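Local coordinates for protein eukaryotic peptide chain release factor GTP-binding subunit (Schizosaccharomyces pombe, PDB 1R5B) that is the GTP-binding subunit of a eukaryotic peptide chain release factor, with a GTP-binding domain of the elongation factor Tu family, at residues R177-N189 with L256-R268. Numbering follows the deposited sequence.
Sequences RTQGINHLVVVIN and LLEYLDSMTHLER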
loop_
_atom_site.group_PDB
_atom_site.type_symbol
_atom_site.label_atom_id
_atom_site.label_comp_id
_atom_site.label_asym_id
_atom_site.label_seq_id
_atom_site.Cartn_x
_atom_site.Cartn_y
_atom_site.Cartn_z
ATOM N N ARG A 177 5.073 -15.775 12.128
ATOM C CA ARG A 177 5.868 -16.355 11.059
ATOM C C ARG A 177 5.005 -17.305 10.214
ATOM O O ARG A 177 5.025 -17.235 8.983
ATOM C CB ARG A 177 7.110 -17.070 11.632
ATOM C CG ARG A 177 8.365 -17.017 10.759
ATOM C CD ARG A 177 8.784 -15.610 10.243
ATOM N NE ARG A 177 10.075 -15.202 10.765
ATOM C CZ ARG A 177 10.796 -14.161 10.322
ATOM N NH1 ARG A 177 10.373 -13.358 9.346
ATOM N NH2 ARG A 177 11.967 -13.906 10.886
ATOM N N THR A 178 4.225 -18.162 10.864
ATOM C CA THR A 178 3.286 -19.038 10.153
ATOM C C THR A 178 2.252 -18.271 9.295
ATOM O O THR A 178 1.781 -18.791 8.288
ATOM C CB THR A 178 2.567 -19.941 11.154
ATOM O OG1 THR A 178 3.524 -20.782 11.805
ATOM C CG2 THR A 178 1.650 -20.942 10.448
ATOM N N GLN A 179 1.926 -17.037 9.688
ATOM C CA GLN A 179 0.988 -16.184 8.955
ATOM C C GLN A 179 1.665 -15.340 7.855
ATOM O O GLN A 179 1.029 -14.454 7.276
ATOM C CB GLN A 179 0.281 -15.227 9.923
ATOM C CG GLN A 179 -0.641 -15.898 10.904
ATOM C CD GLN A 179 -1.989 -16.225 10.296
ATOM O OE1 GLN A 179 -2.803 -15.324 10.049
ATOM N NE2 GLN A 179 -2.234 -17.512 10.055
ATOM N N GLY A 180 2.946 -15.592 7.587
ATOM C CA GLY A 180 3.647 -14.940 6.497
ATOM C C GLY A 180 4.101 -13.546 6.849
ATOM O O GLY A 180 4.514 -12.802 5.975
ATOM N N ILE A 181 4.056 -13.201 8.132
ATOM C CA ILE A 181 4.473 -11.874 8.602
ATOM C C ILE A 181 5.967 -11.834 8.751
ATOM O O ILE A 181 6.508 -12.330 9.731
ATOM C CB ILE A 181 3.829 -11.498 9.979
ATOM C CG1 ILE A 181 2.312 -11.648 9.924
ATOM C CG2 ILE A 181 4.224 -10.066 10.362
ATOM C CD1 ILE A 181 1.696 -10.946 8.726
ATOM N N ASN A 182 6.623 -11.252 7.759
ATOM C CA ASN A 182 8.069 -11.112 7.730
ATOM C C ASN A 182 8.518 -9.733 8.175
ATOM O O ASN A 182 9.705 -9.494 8.381
ATOM C CB ASN A 182 8.590 -11.420 6.325
ATOM C CG ASN A 182 8.347 -12.862 5.925
ATOM O OD1 ASN A 182 8.021 -13.160 4.782
ATOM N ND2 ASN A 182 8.496 -13.764 6.875
ATOM N N HIS A 183 7.573 -8.819 8.317
ATOM C CA HIS A 183 7.857 -7.517 8.892
ATOM C C HIS A 183 6.832 -7.315 9.996
ATOM O O HIS A 183 5.678 -6.995 9.742
ATOM C CB HIS A 183 7.749 -6.439 7.826
ATOM C CG HIS A 183 8.016 -5.065 8.334
ATOM N ND1 HIS A 183 7.076 -4.339 9.027
ATOM C CD2 HIS A 183 9.109 -4.274 8.241
ATOM C CE1 HIS A 183 7.578 -3.157 9.338
ATOM N NE2 HIS A 183 8.809 -3.091 8.870
ATOM N N LEU A 184 7.261 -7.551 11.222
ATOM C CA LEU A 184 6.368 -7.584 12.354
ATOM C C LEU A 184 6.283 -6.201 12.981
ATOM O O LEU A 184 7.299 -5.589 13.270
ATOM C CB LEU A 184 6.910 -8.589 13.364
ATOM C CG LEU A 184 6.023 -8.987 14.526
ATOM C CD1 LEU A 184 4.750 -9.615 14.024
ATOM C CD2 LEU A 184 6.772 -9.975 15.397
ATOM N N VAL A 185 5.068 -5.715 13.167
ATOM C CA VAL A 185 4.825 -4.536 13.989
ATOM C C VAL A 185 4.543 -5.006 15.423
ATOM O O VAL A 185 3.630 -5.795 15.649
ATOM C CB VAL A 185 3.638 -3.717 13.463
ATOM C CG1 VAL A 185 3.395 -2.513 14.338
ATOM C CG2 VAL A 185 3.891 -3.284 12.019
ATOM N N VAL A 186 5.341 -4.531 16.372
ATOM C CA VAL A 186 5.247 -4.940 17.761
ATOM C C VAL A 186 4.810 -3.720 18.561
ATOM O O VAL A 186 5.541 -2.729 18.648
ATOM C CB VAL A 186 6.602 -5.443 18.293
ATOM C CG1 VAL A 186 6.534 -5.695 19.807
ATOM C CG2 VAL A 186 7.019 -6.683 17.582
ATOM N N VAL A 187 3.619 -3.798 19.130
ATOM C CA VAL A 187 3.039 -2.702 19.886
ATOM C C VAL A 187 3.229 -2.968 21.394
ATOM O O VAL A 187 2.744 -3.960 21.934
ATOM C CB VAL A 187 1.561 -2.530 19.464
ATOM C CG1 VAL A 187 0.752 -1.887 20.505
ATOM C CG2 VAL A 187 1.492 -1.698 18.169
ATOM N N ILE A 188 3.998 -2.109 22.051
ATOM C CA ILE A 188 4.212 -2.211 23.479
ATOM C C ILE A 188 3.060 -1.450 24.159
ATOM O O ILE A 188 3.050 -0.217 24.172
ATOM C CB ILE A 188 5.586 -1.605 23.887
ATOM C CG1 ILE A 188 6.756 -2.240 23.116
ATOM C CG2 ILE A 188 5.806 -1.743 25.395
ATOM C CD1 ILE A 188 6.922 -3.689 23.312
ATOM N N ASN A 189 2.105 -2.192 24.726
ATOM C CA ASN A 189 0.855 -1.638 25.253
ATOM C C ASN A 189 0.934 -1.361 26.760
ATOM O O ASN A 189 1.890 -1.757 27.416
ATOM C CB ASN A 189 -0.275 -2.623 24.943
ATOM C CG ASN A 189 -1.665 -2.028 25.142
ATOM O OD1 ASN A 189 -2.616 -2.744 25.456
ATOM N ND2 ASN A 189 -1.789 -0.729 24.944
ATOM N N LEU A 256 0.541 4.639 16.060
ATOM C CA LEU A 256 0.306 3.372 15.399
ATOM C C LEU A 256 -0.375 3.587 14.055
ATOM O O LEU A 256 0.142 3.144 13.039
ATOM C CB LEU A 256 -0.516 2.430 16.271
ATOM C CG LEU A 256 -0.892 1.110 15.609
ATOM C CD1 LEU A 256 0.353 0.406 15.102
ATOM C CD2 LEU A 256 -1.641 0.232 16.587
ATOM N N LEU A 257 -1.514 4.275 14.050
ATOM C CA LEU A 257 -2.281 4.446 12.817
ATOM C C LEU A 257 -1.513 5.247 11.767
ATOM O O LEU A 257 -1.659 5.011 10.578
ATOM C CB LEU A 257 -3.637 5.101 13.083
ATOM C CG LEU A 257 -4.654 4.238 13.853
ATOM C CD1 LEU A 257 -5.947 4.989 13.958
ATOM C CD2 LEU A 257 -4.897 2.900 13.204
ATOM N N GLU A 258 -0.689 6.179 12.216
ATOM C CA GLU A 258 0.109 6.986 11.317
ATOM C C GLU A 258 1.128 6.104 10.594
ATOM O O GLU A 258 1.366 6.257 9.409
ATOM C CB GLU A 258 0.820 8.059 12.129
ATOM C CG GLU A 258 1.714 8.997 11.349
ATOM C CD GLU A 258 2.394 10.010 12.251
ATOM O OE1 GLU A 258 1.923 10.215 13.397
ATOM O OE2 GLU A 258 3.405 10.597 11.805
ATOM N N TYR A 259 1.732 5.189 11.334
ATOM C CA TYR A 259 2.669 4.226 10.783
ATOM C C TYR A 259 1.968 3.209 9.849
ATOM O O TYR A 259 2.479 2.897 8.776
ATOM C CB TYR A 259 3.397 3.492 11.915
ATOM C CG TYR A 259 4.337 2.471 11.385
ATOM C CD1 TYR A 259 5.584 2.850 10.886
ATOM C CD2 TYR A 259 3.972 1.133 11.311
ATOM C CE1 TYR A 259 6.452 1.916 10.357
ATOM C CE2 TYR A 259 4.840 0.190 10.768
ATOM C CZ TYR A 259 6.065 0.591 10.292
ATOM O OH TYR A 259 6.922 -0.324 9.764
ATOM N N LEU A 260 0.820 2.688 10.274
ATOM C CA LEU A 260 0.036 1.747 9.466
ATOM C C LEU A 260 -0.378 2.377 8.123
ATOM O O LEU A 260 -0.452 1.700 7.102
ATOM C CB LEU A 260 -1.219 1.320 10.222
ATOM C CG LEU A 260 -1.321 -0.059 10.899
ATOM C CD1 LEU A 260 0.008 -0.606 11.325
ATOM C CD2 LEU A 260 -2.310 0.007 12.083
ATOM N N ASP A 261 -0.612 3.687 8.135
ATOM C CA ASP A 261 -1.072 4.392 6.958
ATOM C C ASP A 261 -0.035 4.473 5.840
ATOM O O ASP A 261 -0.373 4.285 4.689
ATOM C CB ASP A 261 -1.533 5.805 7.331
ATOM C CG ASP A 261 -2.197 6.512 6.177
ATOM O OD1 ASP A 261 -3.270 6.056 5.749
ATOM O OD2 ASP A 261 -1.720 7.523 5.626
ATOM N N SER A 262 1.209 4.772 6.179
ATOM C CA SER A 262 2.254 5.000 5.170
ATOM C C SER A 262 3.258 3.835 5.049
ATOM O O SER A 262 4.146 3.870 4.211
ATOM C CB SER A 262 2.999 6.300 5.487
ATOM O OG SER A 262 3.519 6.255 6.803
ATOM N N MET A 263 3.098 2.832 5.912
ATOM C CA MET A 263 3.791 1.539 5.847
ATOM C C MET A 263 3.887 1.027 4.428
ATOM O O MET A 263 2.916 0.942 3.709
ATOM C CB MET A 263 2.945 0.479 6.560
ATOM C CG MET A 263 3.543 -0.092 7.717
ATOM S SD MET A 263 2.525 -1.383 8.343
ATOM C CE MET A 263 3.784 -2.632 8.235
ATOM N N THR A 264 5.039 0.539 4.094
ATOM C CA THR A 264 5.325 0.139 2.749
ATOM C C THR A 264 5.350 -1.402 2.605
ATOM O O THR A 264 4.976 -1.938 1.569
ATOM C CB THR A 264 6.636 0.814 2.406
ATOM O OG1 THR A 264 6.535 1.394 1.119
ATOM C CG2 THR A 264 7.761 -0.116 2.362
ATOM N N HIS A 265 5.746 -2.106 3.656
ATOM C CA HIS A 265 5.828 -3.560 3.605
ATOM C C HIS A 265 4.464 -4.193 3.885
ATOM O O HIS A 265 4.123 -4.404 5.026
ATOM C CB HIS A 265 6.855 -4.035 4.622
ATOM C CG HIS A 265 7.303 -5.445 4.432
ATOM N ND1 HIS A 265 6.469 -6.530 4.616
ATOM C CD2 HIS A 265 8.513 -5.950 4.104
ATOM C CE1 HIS A 265 7.155 -7.642 4.403
ATOM N NE2 HIS A 265 8.395 -7.316 4.089
ATOM N N LEU A 266 3.683 -4.443 2.829
ATOM C CA LEU A 266 2.441 -5.207 2.918
ATOM C C LEU A 266 2.655 -6.580 2.245
ATOM O O LEU A 266 2.939 -6.656 1.048
ATOM C CB LEU A 266 1.299 -4.449 2.227
ATOM C CG LEU A 266 1.030 -2.989 2.623
ATOM C CD1 LEU A 266 -0.199 -2.466 1.942
ATOM C CD2 LEU A 266 0.860 -2.829 4.066
ATOM N N GLU A 267 2.508 -7.655 3.005
ATOM C CA GLU A 267 2.907 -8.989 2.532
ATOM C C GLU A 267 2.319 -9.435 1.202
ATOM O O GLU A 267 3.045 -9.972 0.403
ATOM C CB GLU A 267 2.600 -10.068 3.557
ATOM C CG GLU A 267 3.317 -9.927 4.884
ATOM C CD GLU A 267 4.839 -9.977 4.780
ATOM O OE1 GLU A 267 5.394 -10.492 3.785
ATOM O OE2 GLU A 267 5.469 -9.486 5.736
ATOM N N ARG A 268 1.022 -9.242 0.962
ATOM C CA ARG A 268 0.450 -9.666 -0.313
ATOM C C ARG A 268 1.118 -8.949 -1.481
ATOM O O ARG A 268 1.401 -9.564 -2.506
ATOM C CB ARG A 268 -1.065 -9.443 -0.371
ATOM C CG ARG A 268 -1.855 -10.357 0.563
ATOM C CD ARG A 268 -3.363 -10.170 0.525
ATOM N NE ARG A 268 -3.752 -8.788 0.807
ATOM C CZ ARG A 268 -4.926 -8.259 0.495
ATOM N NH1 ARG A 268 -5.856 -8.982 -0.101
ATOM N NH2 ARG A 268 -5.173 -6.989 0.782
#
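Val185 meets Met263 tip to tip, its CG2 3.8 Å from the methyl CE, and the same CG2 lies against the edge of the Tyr259 ring, 3.8 Å from CE2. With CG1 anti to the backbone N (chi1 179°), CG2 stands anti to the carbonyl carbon and fills the corner between Tyr259 and Met263, while CG1 comes to 4.3 Å from Leu256 CD1. Further along the strand Val187 crosses Leu256 at about a right angle, CG2 3.9 Å from CD1. This apolar end is the tightly packed, buried part.

The other end is more polar, and its histidines and Asn182 are partly exposed, although Glu267 is buried. Here His183 lays its CB over the centre of the His265 ring, 3.5 Å from the centroid, a CH-pi contact; the two imidazoles are tilted by 21° and so far slid apart that they barely overlap. Tyr259 OH sits at the edge of the His183 ring. Beyond the histidines, Glu267 bends back at chi2 (-61°) toward the turn where Gly180, the C-prime residue of a Schellman motif, ends helix 169-178. Glu267 OE2, whose place is less sure, accepts a hydrogen bond from Asn182 N (2.9 Å).

Helix 256-262 runs antiparallel to strand 184-189 on one face of the P-loop-type sheet, with Tyr259 reaching strand 226-230, Met263 strand 147-153 and Leu260 strand 42-50.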